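PDB 3GUE: UTP-glucose-1-phosphate uridylyltransferase 2 from Trypanosoma brucei, which probably catalyses the transfer of a uridylyl group from UTP to alpha-D-glucose 1-phosphate, yielding UDP-alpha-D-glucose and diphosphate. Local coordinates for residues L13-K18 with F173-Y178; G84-G89 with S133-G138; Q162-K167 with C184-P189; V328-K333 with Y346-A351. One frame throughout, in Å; residues are numbered along the deposited sequence.

Contact 1: residues L13-K18 with F173-Y178; sequences LACLEK and FFPVTY
P175 packs its ring against helix 10-21, and apolar contact carries most of the junction between this helix and residues 173-178. The ring lies over the backbone at C15, where P175 CG comes to 3.5 Å from C15 CA. Side chains meet the same end of the ring: P175 CD is 3.6 Å from A14 CB, and C15 SG reaches P175 CG at 3.6 Å. The thiol is placed there by its first torsion, chi1 -61°, which sets SG beside the backbone N and opposite the carbonyl carbon. A14 CB also touches F174, meeting ring atom CD1 at 3.6 Å, so the one methyl group fills the angle between the proline and the phenylalanine.

The remaining apolar contact comes from the aliphatic part of K18. CG leaves anti to the backbone N (chi1 -176°) and the chain stays extended beyond it, running past P175 in the opposite direction to the ring, with K18 CD 3.6 Å from P175 CB.

Polar contact is confined to the end of this lysine. K18 NZ donates to a water at 2.9 Å, and the same water is hydrogen-bonded to T177 OG1 at 2.7 Å. The ammonium group also forms a salt bridge with E185, whose other carboxylate oxygen receives the backbone N-H of Y178. C15 continues inward onto F32 and H36 of helix 26-40. The chemistry implies an N-terminal helix seated on the 173-178 loop by a proline and small side chains, with one lysine tying its edge to the loop through water and to E185 through charge.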
# COMPACT_ATOMS: atom_id res chain seq x y z
N LEU A 13 -19.67 22.25 -8.23
CA LEU A 13 -19.34 23.02 -9.44
C LEU A 13 -17.92 23.61 -9.37
O LEU A 13 -17.15 23.56 -10.35
CB LEU A 13 -20.43 24.10 -9.68
CG LEU A 13 -20.40 24.78 -11.04
CD1 LEU A 13 -20.55 23.68 -12.06
CD2 LEU A 13 -21.52 25.86 -11.13
N ALA A 14 -17.57 24.15 -8.20
CA ALA A 14 -16.20 24.59 -7.94
C ALA A 14 -15.16 23.46 -8.11
O ALA A 14 -14.10 23.70 -8.73
CB ALA A 14 -16.09 25.25 -6.53
N CYS A 15 -15.45 22.25 -7.59
CA CYS A 15 -14.56 21.09 -7.76
C CYS A 15 -14.51 20.72 -9.24
O CYS A 15 -13.44 20.41 -9.76
CB CYS A 15 -15.00 19.84 -6.95
SG CYS A 15 -15.04 20.06 -5.14
N LEU A 16 -15.66 20.81 -9.90
CA LEU A 16 -15.79 20.39 -11.31
C LEU A 16 -14.89 21.23 -12.17
O LEU A 16 -14.11 20.70 -12.97
CB LEU A 16 -17.25 20.49 -11.78
CG LEU A 16 -17.60 20.09 -13.22
CD1 LEU A 16 -19.07 19.81 -13.28
CD2 LEU A 16 -17.23 21.20 -14.23
N GLU A 17 -14.99 22.56 -11.99
CA GLU A 17 -14.29 23.52 -12.81
C GLU A 17 -12.81 23.47 -12.56
O GLU A 17 -12.04 23.54 -13.51
CB GLU A 17 -14.85 24.95 -12.59
CG GLU A 17 -16.19 25.20 -13.29
CD GLU A 17 -16.83 26.57 -12.99
OE1 GLU A 17 -16.38 27.32 -12.09
OE2 GLU A 17 -17.82 26.90 -13.69
N LYS A 18 -12.41 23.33 -11.30
CA LYS A 18 -10.99 23.20 -10.94
C LYS A 18 -10.38 21.92 -11.52
O LYS A 18 -9.20 21.93 -11.92
CB LYS A 18 -10.83 23.20 -9.41
CG LYS A 18 -9.38 23.18 -8.92
CD LYS A 18 -9.29 23.35 -7.40
CE LYS A 18 -7.89 23.84 -6.97
NZ LYS A 18 -7.94 24.18 -5.51
N PHE A 173 -17.06 22.13 1.89
CA PHE A 173 -16.78 21.16 0.80
C PHE A 173 -16.27 21.74 -0.54
O PHE A 173 -16.21 21.04 -1.55
CB PHE A 173 -17.97 20.18 0.60
CG PHE A 173 -18.49 19.59 1.90
CD1 PHE A 173 -17.86 18.49 2.48
CD2 PHE A 173 -19.58 20.17 2.58
CE1 PHE A 173 -18.33 17.95 3.69
CE2 PHE A 173 -20.05 19.64 3.81
CZ PHE A 173 -19.41 18.53 4.35
N PHE A 174 -15.89 23.01 -0.52
CA PHE A 174 -15.23 23.63 -1.68
C PHE A 174 -13.82 23.11 -1.84
O PHE A 174 -13.22 22.73 -0.85
CB PHE A 174 -15.23 25.15 -1.52
CG PHE A 174 -16.48 25.81 -2.07
CD1 PHE A 174 -16.43 26.56 -3.24
CD2 PHE A 174 -17.70 25.67 -1.41
CE1 PHE A 174 -17.59 27.17 -3.75
CE2 PHE A 174 -18.87 26.26 -1.89
CZ PHE A 174 -18.82 27.00 -3.08
N PRO A 175 -13.26 23.10 -3.06
CA PRO A 175 -11.83 22.73 -3.07
C PRO A 175 -11.02 23.77 -2.28
O PRO A 175 -11.28 24.98 -2.36
CB PRO A 175 -11.44 22.83 -4.56
CG PRO A 175 -12.71 22.84 -5.31
CD PRO A 175 -13.75 23.44 -4.40
N VAL A 176 -10.05 23.26 -1.53
CA VAL A 176 -9.20 24.07 -0.70
C VAL A 176 -8.28 24.90 -1.58
O VAL A 176 -7.93 24.51 -2.70
CB VAL A 176 -8.43 23.20 0.34
CG1 VAL A 176 -7.35 22.34 -0.32
CG2 VAL A 176 -7.88 24.04 1.51
N THR A 177 -7.93 26.08 -1.09
CA THR A 177 -6.84 26.88 -1.66
C THR A 177 -5.67 26.91 -0.67
O THR A 177 -5.87 27.05 0.53
CB THR A 177 -7.32 28.30 -2.00
OG1 THR A 177 -8.26 28.23 -3.08
CG2 THR A 177 -6.15 29.19 -2.39
N TYR A 178 -4.45 26.72 -1.20
CA TYR A 178 -3.22 26.79 -0.41
C TYR A 178 -2.11 27.53 -1.22
O TYR A 178 -1.24 26.90 -1.84
CB TYR A 178 -2.76 25.39 0.08
CG TYR A 178 -1.73 25.44 1.19
CD1 TYR A 178 -2.05 25.98 2.43
CD2 TYR A 178 -0.42 24.98 0.99
CE1 TYR A 178 -1.12 26.06 3.45
CE2 TYR A 178 0.55 25.06 2.02
CZ TYR A 178 0.18 25.60 3.24
OH TYR A 178 1.08 25.71 4.27
O HOH W 1 -9.00 26.92 -5.35

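Contact 2: residues G84-G89 with S133-G138; sequences GGLGTG and SFSTSG. With UPG (uridine-5'-diphosphate-glucose), chain C.
S133 OG donates a hydrogen bond to G84 O at 2.8 Å, which is the direct polar link between the two loops. The hydroxyl approaches at a C=O...donor angle of 125°, tilted 26° from the carbonyl plane. It is brought there by chi1 65°, which holds OG between the backbone N and carbonyl carbon of S133; the same oxygen accepts a weak bond from S135 N.

Further bonds shape the 133-138 turn from within. T136 OG1 accepts from S133 N at 3.1 Å and is also bonded to N83 O, while S133 O receives both T136 N and S137 N as the chain enters helix 137-143.

The glycine-containing loop follows strand 77-83 of the mixed central sheet in the GT-A nucleotidyltransferase fold, and the 133-138 turn follows its neighbour, strand 128-132. At the ends of these parallel strands the first loop meets the nucleotide through its backbone. G84 N gives a weak bond to O2 of the uracil at 2.8 Å, and G85 N binds the ribose hydroxyl O2C at 3.0 Å. The N-H groups of both glycines thus lie directly against the ligand oxygens.

Packing completes the contact. The T136 methyl CG2 lies 3.3 Å from G85 O. L86 turns its CD2 branch toward the turn and packs against S135. L86 also packs on V187 and P188, and the F134 ring has S135 OG over one face and engages R164 in a cation-pi contact.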
# COMPACT_ATOMS: atom_id res chain seq x y z
N GLY A 84 1.82 5.62 -6.62
CA GLY A 84 1.11 6.90 -6.76
C GLY A 84 0.88 7.64 -5.46
O GLY A 84 0.52 8.81 -5.47
N GLY A 85 1.14 7.00 -4.32
CA GLY A 85 0.88 7.63 -3.03
C GLY A 85 1.94 8.67 -2.69
O GLY A 85 3.02 8.69 -3.29
N LEU A 86 1.64 9.49 -1.69
CA LEU A 86 2.43 10.66 -1.40
C LEU A 86 3.30 10.47 -0.18
O LEU A 86 4.21 11.27 0.07
CB LEU A 86 1.54 11.88 -1.22
CG LEU A 86 0.35 12.02 -2.17
CD1 LEU A 86 -0.64 13.05 -1.63
CD2 LEU A 86 0.81 12.34 -3.57
N GLY A 87 3.01 9.41 0.57
CA GLY A 87 3.80 9.05 1.74
C GLY A 87 3.76 10.09 2.83
O GLY A 87 4.75 10.30 3.54
N THR A 88 2.60 10.72 3.00
CA THR A 88 2.48 11.84 3.92
C THR A 88 2.58 11.37 5.37
O THR A 88 3.16 12.06 6.21
CB THR A 88 1.22 12.66 3.66
OG1 THR A 88 0.07 11.83 3.86
CG2 THR A 88 1.20 13.21 2.22
N GLY A 89 2.05 10.17 5.63
CA GLY A 89 2.18 9.46 6.91
C GLY A 89 3.61 9.37 7.44
O GLY A 89 3.84 9.47 8.65
N SER A 133 1.41 9.08 -9.81
CA SER A 133 0.55 10.25 -9.67
C SER A 133 1.34 11.51 -10.07
O SER A 133 2.54 11.42 -10.38
CB SER A 133 0.10 10.38 -8.21
OG SER A 133 1.24 10.65 -7.39
N PHE A 134 0.68 12.67 -10.03
CA PHE A 134 1.34 13.95 -10.30
C PHE A 134 2.58 14.16 -9.40
O PHE A 134 3.56 14.79 -9.82
CB PHE A 134 0.34 15.14 -10.19
CG PHE A 134 -0.18 15.41 -8.78
CD1 PHE A 134 0.33 16.47 -8.01
CD2 PHE A 134 -1.19 14.62 -8.22
CE1 PHE A 134 -0.14 16.71 -6.71
CE2 PHE A 134 -1.67 14.86 -6.92
CZ PHE A 134 -1.14 15.90 -6.17
N SER A 135 2.54 13.59 -8.19
CA SER A 135 3.57 13.77 -7.15
C SER A 135 4.78 12.82 -7.28
O SER A 135 5.85 13.08 -6.72
CB SER A 135 2.95 13.54 -5.77
OG SER A 135 2.03 14.56 -5.41
N THR A 136 4.60 11.73 -8.02
CA THR A 136 5.62 10.70 -8.10
C THR A 136 6.21 10.49 -9.49
O THR A 136 7.31 9.95 -9.61
CB THR A 136 5.12 9.33 -7.57
OG1 THR A 136 4.21 8.76 -8.50
CG2 THR A 136 4.45 9.43 -6.21
N SER A 137 5.51 10.92 -10.53
CA SER A 137 5.90 10.62 -11.91
C SER A 137 7.30 11.08 -12.34
O SER A 137 8.09 10.28 -12.85
CB SER A 137 4.86 11.20 -12.88
OG SER A 137 5.31 11.06 -14.23
N GLY A 138 7.58 12.38 -12.16
CA GLY A 138 8.85 13.01 -12.55
C GLY A 138 10.10 12.46 -11.87
O GLY A 138 11.12 12.17 -12.52
N1 UPG C . -0.96 4.46 -3.94
C2 UPG C . -1.24 4.83 -5.27
N3 UPG C . -2.24 5.78 -5.46
C4 UPG C . -2.94 6.35 -4.43
C5 UPG C . -2.68 5.97 -3.11
C6 UPG C . -1.70 5.03 -2.85
O2 UPG C . -0.65 4.40 -6.26
O4 UPG C . -3.80 7.20 -4.73
C1C UPG C . 0.10 3.44 -3.67
C2C UPG C . 1.17 3.70 -2.60
O2C UPG C . 2.23 4.51 -3.12
C3C UPG C . 1.65 2.27 -2.36
C4C UPG C . 0.36 1.47 -2.44
O4C UPG C . -0.59 2.27 -3.19
O3C UPG C . 2.48 1.87 -3.45
C5C UPG C . -0.25 1.22 -1.03
O5C UPG C . -0.72 2.38 -0.39
PA UPG C . -0.48 2.61 1.19
O1A UPG C . 0.96 2.30 1.41
O2A UPG C . -1.02 3.91 1.63
O3A UPG C . -1.36 1.38 1.84
PB UPG C . -2.93 1.41 2.27
O1B UPG C . -3.71 1.89 1.13
O2B UPG C . -3.10 2.05 3.62
O3B UPG C . -3.12 -0.16 2.55
C1' UPG C . -3.01 -1.10 1.41
C2' UPG C . -4.33 -1.85 1.27
C3' UPG C . -4.61 -2.55 2.59
C4' UPG C . -3.47 -3.54 2.88
C5' UPG C . -2.11 -2.79 2.91
C6' UPG C . -0.97 -3.78 2.88
O2' UPG C . -5.41 -0.95 0.96
O3' UPG C . -5.88 -3.18 2.52
O4' UPG C . -3.68 -4.20 4.12
O5' UPG C . -1.90 -1.96 1.74
O6' UPG C . 0.23 -3.12 3.28

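Contact 3: residues Q162-K167 with C184-P189; sequences QNRVPK and CEWVPP. With UPG (uridine-5'-diphosphate-glucose), chain C.
V165 and V187 exchange a pair of backbone hydrogen bonds, V165 N to V187 O and V187 N to V165 O, each 2.9 Å long, as an antiparallel hydrogen-bonded pair. K167 N extends the pairing to E185 O at 3.0 Å. K167 NZ adds a weak bond to C184 O, but its stronger partner is V335 O.

At the other end, Q162 reads the uracil edge: its OE1 accepts from N3 of the nucleotide at 2.7 Å, and NE2 gives a long, weak bond to O4. D193 and, weakly, G190 O also receive this NE2, and the D193 bond in particular helps fix which way the amide is turned. P188 CB lies against the amide carbon and stands 3.3 Å from O4 of the base.

Beside the backbone pairing, the R164 guanidinium lies flat on the W186 indole, planes 10° apart. R164 CZ sits 4.0 Å from the centroid of the five-membered ring and almost over it, a cation-pi stack. R164 CG occupies the position between the backbone N and carbonyl carbon (chi1 51°), and the chain then runs extended to NE across the six-membered ring.

P166 CD packs by W186 CZ3. On the face shared by V165 and V187, their CG2 methyls meet, while V165 CG1 touches P189 CB at 3.6 Å. This chemistry implies a short sheet edge held by its backbone and braced by an aromatic-cation stack, from which Q162 reaches the base, chiefly through N3, while P188 packs beside O4.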
# COMPACT_ATOMS: atom_id res chain seq x y z
N GLN A 162 -2.27 8.01 -12.98
CA GLN A 162 -3.57 8.03 -12.37
C GLN A 162 -4.10 9.47 -12.34
O GLN A 162 -3.46 10.41 -12.83
CB GLN A 162 -3.54 7.37 -10.98
CG GLN A 162 -2.84 8.16 -9.86
CD GLN A 162 -3.03 7.47 -8.52
OE1 GLN A 162 -2.06 7.05 -7.88
NE2 GLN A 162 -4.27 7.31 -8.12
N ASN A 163 -5.29 9.62 -11.80
CA ASN A 163 -5.95 10.89 -11.68
C ASN A 163 -5.51 11.62 -10.41
O ASN A 163 -4.73 11.09 -9.61
CB ASN A 163 -7.46 10.65 -11.65
CG ASN A 163 -7.95 9.87 -12.85
OD1 ASN A 163 -8.64 8.85 -12.71
ND2 ASN A 163 -7.61 10.34 -14.04
N ARG A 164 -5.96 12.86 -10.31
CA ARG A 164 -5.89 13.66 -9.09
C ARG A 164 -7.21 14.37 -8.83
O ARG A 164 -7.97 14.68 -9.76
CB ARG A 164 -4.74 14.66 -9.08
CG ARG A 164 -4.63 15.56 -10.29
CD ARG A 164 -3.52 16.58 -10.03
NE ARG A 164 -3.61 17.76 -10.89
CZ ARG A 164 -2.82 18.83 -10.77
NH1 ARG A 164 -1.88 18.85 -9.82
NH2 ARG A 164 -2.96 19.86 -11.59
N VAL A 165 -7.46 14.60 -7.54
CA VAL A 165 -8.71 15.15 -7.08
C VAL A 165 -8.40 16.27 -6.07
O VAL A 165 -7.40 16.22 -5.36
CB VAL A 165 -9.69 14.03 -6.50
CG1 VAL A 165 -9.86 12.86 -7.47
CG2 VAL A 165 -9.27 13.50 -5.16
N PRO A 166 -9.25 17.31 -6.01
CA PRO A 166 -8.88 18.30 -4.98
C PRO A 166 -9.23 17.83 -3.57
O PRO A 166 -10.19 17.06 -3.39
CB PRO A 166 -9.73 19.53 -5.38
CG PRO A 166 -10.94 18.96 -6.00
CD PRO A 166 -10.46 17.72 -6.75
N LYS A 167 -8.41 18.22 -2.60
CA LYS A 167 -8.76 18.14 -1.18
C LYS A 167 -9.88 19.15 -1.02
O LYS A 167 -9.88 20.19 -1.68
CB LYS A 167 -7.59 18.58 -0.32
CG LYS A 167 -6.37 17.66 -0.42
CD LYS A 167 -5.25 18.23 0.41
CE LYS A 167 -3.96 17.46 0.16
NZ LYS A 167 -2.86 17.93 1.05
N CYS A 184 -0.27 21.25 -2.58
CA CYS A 184 -1.01 20.70 -1.44
C CYS A 184 -2.53 20.70 -1.61
O CYS A 184 -3.22 20.11 -0.76
CB CYS A 184 -0.68 21.45 -0.14
SG CYS A 184 1.03 21.24 0.41
N GLU A 185 -3.05 21.34 -2.67
CA GLU A 185 -4.50 21.45 -2.96
C GLU A 185 -5.11 20.16 -3.57
O GLU A 185 -6.34 20.06 -3.76
CB GLU A 185 -4.78 22.65 -3.88
CG GLU A 185 -4.42 24.04 -3.29
CD GLU A 185 -4.53 25.20 -4.30
OE1 GLU A 185 -4.92 24.98 -5.48
OE2 GLU A 185 -4.21 26.33 -3.90
N TRP A 186 -4.25 19.20 -3.89
CA TRP A 186 -4.60 18.02 -4.67
C TRP A 186 -4.13 16.74 -4.00
O TRP A 186 -3.08 16.77 -3.35
CB TRP A 186 -3.89 18.09 -6.03
CG TRP A 186 -4.38 19.17 -6.86
CD1 TRP A 186 -3.88 20.45 -6.93
CD2 TRP A 186 -5.48 19.12 -7.76
NE1 TRP A 186 -4.61 21.18 -7.83
CE2 TRP A 186 -5.59 20.40 -8.36
CE3 TRP A 186 -6.38 18.11 -8.13
CZ2 TRP A 186 -6.58 20.70 -9.29
CZ3 TRP A 186 -7.37 18.40 -9.06
CH2 TRP A 186 -7.44 19.70 -9.66
N VAL A 187 -4.86 15.64 -4.19
CA VAL A 187 -4.37 14.27 -3.86
C VAL A 187 -4.79 13.24 -4.90
O VAL A 187 -5.90 13.33 -5.41
CB VAL A 187 -4.90 13.72 -2.52
CG1 VAL A 187 -4.06 14.22 -1.38
CG2 VAL A 187 -6.38 14.04 -2.32
N PRO A 188 -3.93 12.21 -5.15
CA PRO A 188 -4.35 11.05 -5.95
C PRO A 188 -5.51 10.39 -5.20
O PRO A 188 -5.46 10.33 -3.96
CB PRO A 188 -3.11 10.14 -5.95
CG PRO A 188 -2.28 10.59 -4.77
CD PRO A 188 -2.53 12.08 -4.70
N PRO A 189 -6.55 9.91 -5.91
CA PRO A 189 -7.76 9.46 -5.21
C PRO A 189 -7.75 8.02 -4.62
O PRO A 189 -8.82 7.41 -4.47
CB PRO A 189 -8.83 9.59 -6.29
CG PRO A 189 -8.11 9.42 -7.59
CD PRO A 189 -6.67 9.78 -7.39
N1 UPG C . -0.96 4.46 -3.94
C2 UPG C . -1.24 4.83 -5.27
N3 UPG C . -2.24 5.78 -5.46
C4 UPG C . -2.94 6.35 -4.43
C5 UPG C . -2.68 5.97 -3.11
C6 UPG C . -1.70 5.03 -2.85
O2 UPG C . -0.65 4.40 -6.26
O4 UPG C . -3.80 7.20 -4.73
C1C UPG C . 0.10 3.44 -3.67
C2C UPG C . 1.17 3.70 -2.60
O2C UPG C . 2.23 4.51 -3.12
C3C UPG C . 1.65 2.27 -2.36
C4C UPG C . 0.36 1.47 -2.44
O4C UPG C . -0.59 2.27 -3.19
O3C UPG C . 2.48 1.87 -3.45
C5C UPG C . -0.25 1.22 -1.03
O5C UPG C . -0.72 2.38 -0.39
PA UPG C . -0.48 2.61 1.19
O1A UPG C . 0.96 2.30 1.41
O2A UPG C . -1.02 3.91 1.63
O3A UPG C . -1.36 1.38 1.84
PB UPG C . -2.93 1.41 2.27
O1B UPG C . -3.71 1.89 1.13
O2B UPG C . -3.10 2.05 3.62
O3B UPG C . -3.12 -0.16 2.55
C1' UPG C . -3.01 -1.10 1.41
C2' UPG C . -4.33 -1.85 1.27
C3' UPG C . -4.61 -2.55 2.59
C4' UPG C . -3.47 -3.54 2.88
C5' UPG C . -2.11 -2.79 2.91
C6' UPG C . -0.97 -3.78 2.88
O2' UPG C . -5.41 -0.95 0.96
O3' UPG C . -5.88 -3.18 2.52
O4' UPG C . -3.68 -4.20 4.12
O5' UPG C . -1.90 -1.96 1.74
O6' UPG C . 0.23 -3.12 3.28

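Contact 4: residues V328-K333 with Y346-A351; sequences VMRNPK and YQLEVA
V328 precedes the paired residues, its CG2 methyl 4.0 Å from L348 CB. At M329 the backbones lock together: M329 N donates to E349 O at 2.8 Å and M329 O accepts from E349 N. The thioether chain, bent at chi3, carries CE toward A351 CB; M329 and A351 also both touch E280, a residue that binds UDP-glucose.

R330 lies alongside Y346, pointing the same way, on the face it shares with L348. A bend at chi3 (61°) lays the guanidinium nearly parallel to the phenol ring, planes 8° apart, with R330 CD centred over the ring at 3.9 Å from its centroid in a CH-pi contact. N331 then forms the second reciprocal pair with Q347, including the nearly straight Q347 N to N331 O bond of 2.7 Å. On the opposite face N331 ND2 gives a weak bond to E349 OE1, while E349 OE2 takes Q347 NE2 on its syn side. P332 CB rests by the Y346 ring at CD1, and K333 CG crosses the Q347 amide, 3.4 Å from OE1. Such alternating hydrogen-bonded and non-hydrogen-bonded pairs mark antiparallel strands; 329-334 and 344-349, successive in sequence, form a beta hairpin.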
# COMPACT_ATOMS: atom_id res chain seq x y z
N VAL A 328 -16.44 4.91 -0.90
CA VAL A 328 -15.62 6.10 -0.75
C VAL A 328 -15.18 6.18 0.70
O VAL A 328 -15.97 5.91 1.61
CB VAL A 328 -16.34 7.40 -1.18
CG1 VAL A 328 -17.62 7.66 -0.31
CG2 VAL A 328 -15.37 8.57 -1.12
N MET A 329 -13.90 6.51 0.91
CA MET A 329 -13.37 6.68 2.25
C MET A 329 -13.12 8.17 2.40
O MET A 329 -12.55 8.80 1.51
CB MET A 329 -12.05 5.89 2.40
CG MET A 329 -12.11 4.44 1.89
SD MET A 329 -10.69 3.44 2.40
CE MET A 329 -9.36 4.11 1.38
N ARG A 330 -13.57 8.73 3.52
CA ARG A 330 -13.57 10.17 3.71
C ARG A 330 -12.50 10.46 4.74
O ARG A 330 -12.74 10.35 5.94
CB ARG A 330 -14.95 10.64 4.18
CG ARG A 330 -15.16 12.16 4.25
CD ARG A 330 -16.27 12.50 5.22
NE ARG A 330 -15.96 12.05 6.58
CZ ARG A 330 -16.67 12.36 7.67
NH1 ARG A 330 -17.73 13.16 7.59
NH2 ARG A 330 -16.30 11.88 8.85
N ASN A 331 -11.32 10.78 4.25
CA ASN A 331 -10.10 10.88 5.04
C ASN A 331 -9.80 12.31 5.50
O ASN A 331 -9.39 13.14 4.69
CB ASN A 331 -8.91 10.33 4.20
CG ASN A 331 -7.81 9.71 5.04
OD1 ASN A 331 -7.93 9.53 6.25
ND2 ASN A 331 -6.72 9.35 4.38
N PRO A 332 -9.96 12.60 6.81
CA PRO A 332 -9.78 13.96 7.31
C PRO A 332 -8.29 14.25 7.49
O PRO A 332 -7.56 13.39 8.00
CB PRO A 332 -10.50 13.92 8.66
CG PRO A 332 -10.23 12.51 9.14
CD PRO A 332 -10.29 11.65 7.90
N LYS A 333 -7.84 15.43 7.08
CA LYS A 333 -6.44 15.86 7.14
C LYS A 333 -6.41 17.37 7.28
O LYS A 333 -7.44 18.03 7.28
CB LYS A 333 -5.68 15.52 5.83
CG LYS A 333 -5.50 14.05 5.46
CD LYS A 333 -4.49 13.35 6.32
CE LYS A 333 -4.42 11.86 5.95
NZ LYS A 333 -3.68 11.09 6.98
N TYR A 346 -10.92 17.10 3.70
CA TYR A 346 -11.29 15.72 3.54
C TYR A 346 -10.70 15.24 2.21
O TYR A 346 -10.89 15.89 1.18
CB TYR A 346 -12.81 15.54 3.51
CG TYR A 346 -13.59 15.72 4.81
CD1 TYR A 346 -13.25 15.00 5.96
CD2 TYR A 346 -14.74 16.53 4.84
CE1 TYR A 346 -14.01 15.13 7.15
CE2 TYR A 346 -15.50 16.66 6.01
CZ TYR A 346 -15.14 15.98 7.16
OH TYR A 346 -15.88 16.13 8.31
N GLN A 347 -9.98 14.12 2.25
CA GLN A 347 -9.53 13.44 1.04
C GLN A 347 -10.45 12.25 0.74
O GLN A 347 -10.61 11.33 1.55
CB GLN A 347 -8.06 13.04 1.17
CG GLN A 347 -7.19 14.22 1.63
CD GLN A 347 -5.74 13.89 1.96
OE1 GLN A 347 -4.94 14.80 2.17
NE2 GLN A 347 -5.39 12.61 2.01
N LEU A 348 -11.10 12.31 -0.42
CA LEU A 348 -11.98 11.26 -0.88
C LEU A 348 -11.12 10.26 -1.67
O LEU A 348 -10.40 10.65 -2.58
CB LEU A 348 -13.10 11.83 -1.74
CG LEU A 348 -13.99 12.95 -1.18
CD1 LEU A 348 -15.18 13.16 -2.10
CD2 LEU A 348 -14.46 12.69 0.24
N GLU A 349 -11.17 8.99 -1.28
CA GLU A 349 -10.25 7.97 -1.79
C GLU A 349 -10.96 6.63 -1.83
O GLU A 349 -11.83 6.37 -0.98
CB GLU A 349 -9.05 7.81 -0.85
CG GLU A 349 -8.04 8.94 -0.86
CD GLU A 349 -7.65 9.35 0.54
OE1 GLU A 349 -8.43 9.04 1.45
OE2 GLU A 349 -6.59 9.97 0.73
N VAL A 350 -10.56 5.78 -2.78
CA VAL A 350 -10.96 4.37 -2.82
C VAL A 350 -9.77 3.40 -2.78
O VAL A 350 -8.65 3.77 -3.14
CB VAL A 350 -11.79 4.04 -4.08
CG1 VAL A 350 -13.20 4.55 -3.93
CG2 VAL A 350 -11.12 4.65 -5.33
N ALA A 351 -10.03 2.16 -2.35
CA ALA A 351 -8.99 1.10 -2.24
C ALA A 351 -9.25 -0.01 -3.28
O ALA A 351 -10.39 -0.48 -3.44
CB ALA A 351 -8.98 0.54 -0.85

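Contacts 3 and 4 belong to one four-stranded antiparallel sheet, ordered 186-187, 165-169, 344-349, 329-334; their centres are 11 Å apart, and P189 O probably bonds V350 N between them. Contact 1 lies at the periphery, about 27 Å from the chain centre, yet its centre is only 11 Å from that of contact 3, and its loop connects strands 165-169 and 186-187. Contact 2, at the ends of two strands of the mixed seven-stranded sheet, is nested along the chain inside contact 1, precedes contact 3 and shares the nucleotide with it. Contact 4 follows last. The small sheet thus links the N-terminal helix to the uracil-binding loops.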